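Local coordinates for aminopeptidase N family protein (Idiomarina loihiensis L2TR, PDB 4FGM) that binds a zinc ion and is probably a metallo-aminopeptidase of the M61 family, at residues L113-E116 and G117-D120; R339-G343 and A344-Q348; L408-E411 and F412-S416. All blocks are in the same frame, centred on the assembly; numbering follows the deposited sequence.

Interaction 1: L113-E116 and G117-D120; sequences LAVE and GQTD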
loop_
_atom_site.group_PDB
_atom_site.type_symbol
_atom_site.label_atom_id
_atom_site.label_comp_id
_atom_site.label_asym_id
_atom_site.label_seq_id
_atom_site.Cartn_x
_atom_site.Cartn_y
_atom_site.Cartn_z
ATOM N N LEU A 113 21.896 11.118 -4.304
ATOM C CA LEU A 113 22.789 10.727 -3.216
ATOM C C LEU A 113 22.752 11.789 -2.117
ATOM O O LEU A 113 22.700 12.986 -2.395
ATOM C CB LEU A 113 24.226 10.589 -3.718
ATOM C CG LEU A 113 24.531 9.409 -4.639
ATOM C CD1 LEU A 113 25.974 9.498 -5.099
ATOM C CD2 LEU A 113 24.282 8.099 -3.903
ATOM N N ALA A 114 22.762 11.348 -0.867
ATOM C CA ALA A 114 22.752 12.272 0.263
ATOM C C ALA A 114 24.198 12.633 0.607
ATOM O O ALA A 114 25.094 11.790 0.510
ATOM C CB ALA A 114 22.081 11.621 1.464
ATOM N N VAL A 115 24.426 13.888 0.986
ATOM C CA VAL A 115 25.765 14.344 1.370
ATOM C C VAL A 115 25.909 14.175 2.878
ATOM O O VAL A 115 25.263 14.884 3.655
ATOM C CB VAL A 115 25.988 15.839 1.006
ATOM C CG1 VAL A 115 27.394 16.268 1.408
ATOM C CG2 VAL A 115 25.783 16.053 -0.491
ATOM N N GLU A 116 26.746 13.226 3.288
ATOM C CA GLU A 116 26.969 12.940 4.709
ATOM C C GLU A 116 27.270 14.177 5.549
ATOM O O GLU A 116 28.165 14.961 5.226
ATOM C CB GLU A 116 28.113 11.941 4.874
ATOM C CG GLU A 116 28.376 11.522 6.314
ATOM C CD GLU A 116 27.218 10.755 6.936
ATOM O OE1 GLU A 116 26.742 9.784 6.314
ATOM O OE2 GLU A 116 26.788 11.117 8.051
ATOM N N GLY A 117 26.507 14.344 6.625
ATOM C CA GLY A 117 26.707 15.475 7.510
ATOM C C GLY A 117 26.058 16.773 7.072
ATOM O O GLY A 117 25.895 17.684 7.878
ATOM N N GLN A 118 25.692 16.874 5.800
ATOM C CA GLN A 118 25.058 18.089 5.296
ATOM C C GLN A 118 23.644 17.761 4.842
ATOM O O GLN A 118 23.055 18.444 4.011
ATOM C CB GLN A 118 25.871 18.654 4.135
ATOM C CG GLN A 118 27.300 18.975 4.505
ATOM C CD GLN A 118 28.089 19.531 3.344
ATOM O OE1 GLN A 118 27.713 20.546 2.754
ATOM N NE2 GLN A 118 29.196 18.870 3.008
ATOM N N THR A 119 23.109 16.705 5.432
ATOM C CA THR A 119 21.784 16.203 5.123
ATOM C C THR A 119 20.610 17.043 5.656
ATOM O O THR A 119 19.480 16.901 5.178
ATOM C CB THR A 119 21.694 14.731 5.611
ATOM O OG1 THR A 119 21.359 13.884 4.499
ATOM C CG2 THR A 119 20.698 14.584 6.753
ATOM N N ASP A 120 20.869 17.917 6.629
ATOM C CA ASP A 120 19.805 18.765 7.178
ATOM C C ASP A 120 19.688 20.092 6.434
ATOM O O ASP A 120 18.792 20.894 6.709
ATOM C CB ASP A 120 20.029 19.041 8.670
ATOM C CG ASP A 120 19.809 17.808 9.533
ATOM O OD1 ASP A 120 19.049 16.907 9.107
ATOM O OD2 ASP A 120 20.382 17.745 10.641
HETATM O O HOH W 1 23.990 12.366 6.938
#
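V115 O accepts a backbone hydrogen bond from Q118 N at 3.0 Å, closing a type II beta turn over E116 and G117. G117, in the third position, has a phi of 82°, where a beta carbon would press on the carbonyl oxygen of E116; glycine fits for that reason.

Van der Waals contact lines the turn. V115 CG1 is anti to the backbone N, chi1 -179°, and lies over one face of the Q118 amide, 3.5 Å from NE2. That nitrogen binds the backbone O of Q24. From the strand itself, A114 CB lies 3.9 Å from T119 OG1, a buried hydroxyl that finds no polar partner in the model.

Charge and water hold the outer corner. The side chain of E116 bends back at chi2, and a water that accepts from G117 N at 3.2 Å gives a weak bond to E116 OE2, while OE1 forms a salt bridge with R71.

The arrangement is a type II turn with glycine at its usual third position. It ends the short strand 114-115, which pairs antiparallel with 30-32 in the beta-rich N-terminal domain of the M61 family.

Interaction 2: R339-G343 and A344-Q348; sequences RVERG and AGQYQ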
loop_
_atom_site.group_PDB
_atom_site.type_symbol
_atom_site.label_atom_id
_atom_site.label_comp_id
_atom_site.label_asym_id
_atom_site.label_seq_id
_atom_site.Cartn_x
_atom_site.Cartn_y
_atom_site.Cartn_z
ATOM N N ARG A 339 -10.743 -12.824 5.033
ATOM C CA ARG A 339 -9.319 -13.021 4.809
ATOM C C ARG A 339 -8.550 -13.273 6.101
ATOM O O ARG A 339 -7.685 -14.143 6.153
ATOM C CB ARG A 339 -8.720 -11.820 4.072
ATOM C CG ARG A 339 -9.315 -11.583 2.687
ATOM C CD ARG A 339 -8.445 -10.633 1.884
ATOM N NE ARG A 339 -8.202 -9.382 2.597
ATOM C CZ ARG A 339 -8.920 -8.273 2.440
ATOM N NH1 ARG A 339 -9.934 -8.250 1.584
ATOM N NH2 ARG A 339 -8.622 -7.185 3.140
ATOM N N VAL A 340 -8.861 -12.518 7.146
ATOM C CA VAL A 340 -8.168 -12.697 8.413
ATOM C C VAL A 340 -8.457 -14.072 9.004
ATOM O O VAL A 340 -7.545 -14.751 9.479
ATOM C CB VAL A 340 -8.588 -11.620 9.445
ATOM C CG1 VAL A 340 -7.945 -11.906 10.791
ATOM C CG2 VAL A 340 -8.175 -10.242 8.950
ATOM N N GLU A 341 -9.724 -14.479 8.951
ATOM C CA GLU A 341 -10.156 -15.758 9.508
ATOM C C GLU A 341 -9.838 -17.003 8.683
ATOM O O GLU A 341 -9.936 -18.121 9.188
ATOM C CB GLU A 341 -11.663 -15.719 9.774
ATOM C CG GLU A 341 -12.103 -14.669 10.788
ATOM C CD GLU A 341 -11.339 -14.758 12.098
ATOM O OE1 GLU A 341 -11.093 -15.888 12.572
ATOM O OE2 GLU A 341 -10.994 -13.696 12.659
ATOM N N ARG A 342 -9.442 -16.812 7.430
ATOM C CA ARG A 342 -9.150 -17.926 6.537
ATOM C C ARG A 342 -8.008 -18.862 6.918
ATOM O O ARG A 342 -8.173 -20.081 6.872
ATOM C CB ARG A 342 -8.896 -17.402 5.118
ATOM C CG ARG A 342 -8.648 -18.490 4.078
ATOM C CD ARG A 342 -9.869 -19.391 3.901
ATOM N NE ARG A 342 -9.575 -20.787 4.229
ATOM C CZ ARG A 342 -9.560 -21.774 3.343
ATOM N NH1 ARG A 342 -9.823 -21.526 2.069
ATOM N NH2 ARG A 342 -9.277 -23.005 3.732
ATOM N N GLY A 343 -6.859 -18.307 7.291
ATOM C CA GLY A 343 -5.720 -19.155 7.606
ATOM C C GLY A 343 -5.263 -19.290 9.043
ATOM O O GLY A 343 -5.640 -18.507 9.915
ATOM N N ALA A 344 -4.420 -20.294 9.270
ATOM C CA ALA A 344 -3.876 -20.582 10.589
ATOM C C ALA A 344 -2.819 -19.575 11.044
ATOM O O ALA A 344 -2.425 -19.576 12.210
ATOM C CB ALA A 344 -3.290 -21.995 10.605
ATOM N N GLY A 345 -2.366 -18.720 10.129
ATOM C CA GLY A 345 -1.353 -17.729 10.467
ATOM C C GLY A 345 -1.708 -16.827 11.646
ATOM O O GLY A 345 -0.837 -16.406 12.411
ATOM N N GLN A 346 -2.995 -16.528 11.795
ATOM C CA GLN A 346 -3.462 -15.674 12.880
ATOM C C GLN A 346 -3.144 -16.267 14.249
ATOM O O GLN A 346 -3.092 -15.545 15.242
ATOM C CB GLN A 346 -4.970 -15.459 12.762
ATOM C CG GLN A 346 -5.533 -14.458 13.755
ATOM C CD GLN A 346 -7.009 -14.199 13.536
ATOM O OE1 GLN A 346 -7.581 -13.286 14.122
ATOM N NE2 GLN A 346 -7.636 -15.011 12.694
ATOM N N TYR A 347 -2.935 -17.579 14.301
ATOM C CA TYR A 347 -2.633 -18.240 15.564
ATOM C C TYR A 347 -1.135 -18.485 15.704
ATOM O O TYR A 347 -0.676 -19.053 16.697
ATOM C CB TYR A 347 -3.396 -19.566 15.667
ATOM C CG TYR A 347 -4.893 -19.418 15.495
ATOM C CD1 TYR A 347 -5.509 -19.705 14.276
ATOM C CD2 TYR A 347 -5.692 -18.949 16.542
ATOM C CE1 TYR A 347 -6.884 -19.526 14.101
ATOM C CE2 TYR A 347 -7.067 -18.767 16.373
ATOM C CZ TYR A 347 -7.654 -19.057 15.151
ATOM O OH TYR A 347 -9.006 -18.871 14.974
ATOM N N GLN A 348 -0.376 -18.037 14.708
ATOM C CA GLN A 348 1.077 -18.207 14.699
ATOM C C GLN A 348 1.831 -16.901 14.931
ATOM O O GLN A 348 2.989 -16.908 15.362
ATOM C CB GLN A 348 1.516 -18.804 13.357
ATOM C CG GLN A 348 1.280 -20.296 13.233
ATOM C CD GLN A 348 2.383 -21.103 13.889
ATOM O OE1 GLN A 348 3.147 -20.582 14.706
ATOM N NE2 GLN A 348 2.471 -22.379 13.537
HETATM O O HOH W 2 -9.644 -11.728 14.067
#
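V340 and Q346 make the closer-packed half of this contact, between helix 326-342 and the 3-10 segment 345-347. V340 CG1 meets the amide of Q346 obliquely, 3.6 Å from OE1. The glutamine is fully extended, and with its CG anti to the backbone N, chi1 -174°, the amide reaches back across the break to the last helical turn. Its NE2 comes 3.2 Å from V340 O, but the angle is too poor for a hydrogen bond. A branched valine suits this buried place, offering a methyl to the flat amide.

The polar side is looser. The carboxylate of E341 passes the amide with the two planes 56° apart, and E341 OE1 stays 3.6 Å from Q346 NE2. A water joins them instead, donating to E341 OE2 at 2.8 Å and to Q346 OE1 at 2.6 Å. E341 OE1 is also hydrogen-bonded to S449 OG, which binds the hydroxyl of Y347 as well. G343, without a side chain, makes the extended link between helix and turn, and Y347 N bonding to A344 O at 2.9 Å belongs to the turn itself.

V340 rests on A378 and L382 of helix 378-394, and Q346 touches K379 there. R342 NH2 forms a salt bridge with E507 OE1, and the guanidinium a cation-pi contact with Y504, just after strand 497-503, while G345 is backbone hydrogen-bonded to P370 of helix 369-372.

Interaction 3: L408-E411 and F412-S416; sequences LWHE and FGKTS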
loop_
_atom_site.group_PDB
_atom_site.type_symbol
_atom_site.label_atom_id
_atom_site.label_comp_id
_atom_site.label_asym_id
_atom_site.label_seq_id
_atom_site.Cartn_x
_atom_site.Cartn_y
_atom_site.Cartn_z
ATOM N N LEU A 408 -5.784 12.397 18.312
ATOM C CA LEU A 408 -4.435 11.844 18.346
ATOM C C LEU A 408 -3.548 12.605 17.373
ATOM O O LEU A 408 -2.364 12.808 17.633
ATOM C CB LEU A 408 -4.436 10.355 17.990
ATOM C CG LEU A 408 -4.862 9.396 19.104
ATOM C CD1 LEU A 408 -4.969 7.980 18.554
ATOM C CD2 LEU A 408 -3.853 9.449 20.236
ATOM N N TRP A 409 -4.123 13.043 16.256
ATOM C CA TRP A 409 -3.338 13.777 15.275
ATOM C C TRP A 409 -2.911 15.150 15.792
ATOM O O TRP A 409 -1.765 15.556 15.604
ATOM C CB TRP A 409 -4.102 13.962 13.960
ATOM C CG TRP A 409 -3.242 14.645 12.941
ATOM C CD1 TRP A 409 -2.193 14.099 12.251
ATOM C CD2 TRP A 409 -3.263 16.034 12.597
ATOM N NE1 TRP A 409 -1.556 15.062 11.511
ATOM C CE2 TRP A 409 -2.188 16.261 11.707
ATOM C CE3 TRP A 409 -4.078 17.114 12.967
ATOM C CZ2 TRP A 409 -1.912 17.524 11.172
ATOM C CZ3 TRP A 409 -3.802 18.368 12.436
ATOM C CH2 TRP A 409 -2.723 18.562 11.552
ATOM N N HIS A 410 -3.830 15.868 16.428
ATOM C CA HIS A 410 -3.499 17.193 16.957
ATOM C C HIS A 410 -2.501 17.113 18.108
ATOM O O HIS A 410 -1.664 17.999 18.279
ATOM C CB HIS A 410 -4.764 17.907 17.424
ATOM C CG HIS A 410 -5.578 18.479 16.305
ATOM N ND1 HIS A 410 -5.189 19.598 15.601
ATOM C CD2 HIS A 410 -6.752 18.081 15.762
ATOM C CE1 HIS A 410 -6.089 19.866 14.673
ATOM N NE2 HIS A 410 -7.047 18.960 14.748
ATOM N N GLU A 411 -2.578 16.038 18.884
ATOM C CA GLU A 411 -1.680 15.864 20.014
ATOM C C GLU A 411 -0.278 15.413 19.639
ATOM O O GLU A 411 0.709 16.041 20.020
ATOM C CB GLU A 411 -2.257 14.856 21.007
ATOM C CG GLU A 411 -3.257 15.431 21.985
ATOM C CD GLU A 411 -3.544 14.481 23.136
ATOM O OE1 GLU A 411 -2.576 13.971 23.747
ATOM O OE2 GLU A 411 -4.736 14.252 23.432
ATOM N N PHE A 412 -0.191 14.326 18.883
ATOM C CA PHE A 412 1.104 13.769 18.525
ATOM C C PHE A 412 1.538 13.953 17.082
ATOM O O PHE A 412 2.722 13.815 16.776
ATOM C CB PHE A 412 1.107 12.282 18.876
ATOM C CG PHE A 412 0.703 11.999 20.295
ATOM C CD1 PHE A 412 1.577 12.270 21.347
ATOM C CD2 PHE A 412 -0.562 11.495 20.585
ATOM C CE1 PHE A 412 1.200 12.038 22.664
ATOM C CE2 PHE A 412 -0.951 11.259 21.906
ATOM C CZ PHE A 412 -0.066 11.533 22.946
ATOM N N GLY A 413 0.589 14.263 16.203
ATOM C CA GLY A 413 0.916 14.440 14.799
ATOM C C GLY A 413 1.289 15.857 14.413
ATOM O O GLY A 413 2.416 16.124 14.001
ATOM N N LYS A 414 0.338 16.773 14.546
ATOM C CA LYS A 414 0.573 18.168 14.205
ATOM C C LYS A 414 1.799 18.715 14.938
ATOM O O LYS A 414 2.449 19.648 14.469
ATOM C CB LYS A 414 -0.647 19.020 14.570
ATOM C CG LYS A 414 -0.598 20.400 13.948
ATOM C CD LYS A 414 -1.143 21.494 14.853
ATOM C CE LYS A 414 -2.655 21.514 14.907
ATOM N NZ LYS A 414 -3.154 22.882 15.258
ATOM N N THR A 415 2.110 18.118 16.083
ATOM C CA THR A 415 3.233 18.540 16.910
ATOM C C THR A 415 4.545 17.821 16.611
ATOM O O THR A 415 5.589 18.202 17.140
ATOM C CB THR A 415 2.918 18.318 18.394
ATOM O OG1 THR A 415 2.666 16.922 18.613
ATOM C CG2 THR A 415 1.690 19.127 18.812
ATOM N N SER A 416 4.490 16.781 15.781
ATOM C CA SER A 416 5.681 16.004 15.431
ATOM C C SER A 416 6.280 15.286 16.641
ATOM O O SER A 416 7.457 14.919 16.640
ATOM C CB SER A 416 6.750 16.905 14.802
ATOM O OG SER A 416 6.312 17.439 13.565
#
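W409 and K414 meet at about a right angle, with K414 CB over the six-membered ring, 3.8 Å from its centroid and 16° off the normal: a CH-pi contact. The backbone of G413 and K414 lies over the same face. A beta carbon on G413 would collide with W409 CD1, so glycine suits the place. Beside them, K414 CE approaches the edge of the H410 ring, 3.3 Å from ND1, while W409 CE3 lies over one face of that imidazole.

Next come the backbone bonds of the last turns. F412 N bonds to L408 O at 2.9 Å, and K414 N to W409 O at 2.7 Å, five residues back, a pi-type step, with G413 N adding a weak bond to the same oxygen. E411 CB makes a CH-pi contact with the F412 ring, offset toward its rim, and L408 CD2 meets F412 CE2 at 3.8 Å.

Outer partners fix these groups. With CG anti to the backbone N (chi1 -177°), the indole of W409 lies against G413 and K414; its NE1 is hydrogen-bonded to T283 OG1, with W279 and F215 edge-to-face. H410 NE2 binds the backbone O of F215, and E411 OE2 binds W427 NE1. Replacing W409 with an alanine is likely to leave K414 CB without its aromatic face and T283 OG1 without its indole partner.

K414 thus uses its aliphatic carbons against the indole and its NZ in a salt bridge with E217, whose carboxylate probably balances the charge.

Overall arrangement
The three interactions are separate local contacts in series along the chain, and none touches another. Interaction 1 belongs to the N-terminal domain of the M61 family and interaction 2 to its glycyl aminopeptidase part; they lie on opposite sides of the chain's centre, their centres 44 Å apart. Interaction 3 is nearer to each, with centres 27 Å from interaction 1 and 33 Å from interaction 2. H273, H277 and E307 bind the zinc and line the maleic acid pocket. Interaction 3 approaches that region: the side chain of W409 is about 10 Å from that of H277. Interactions 1 and 2 lie away from these sites.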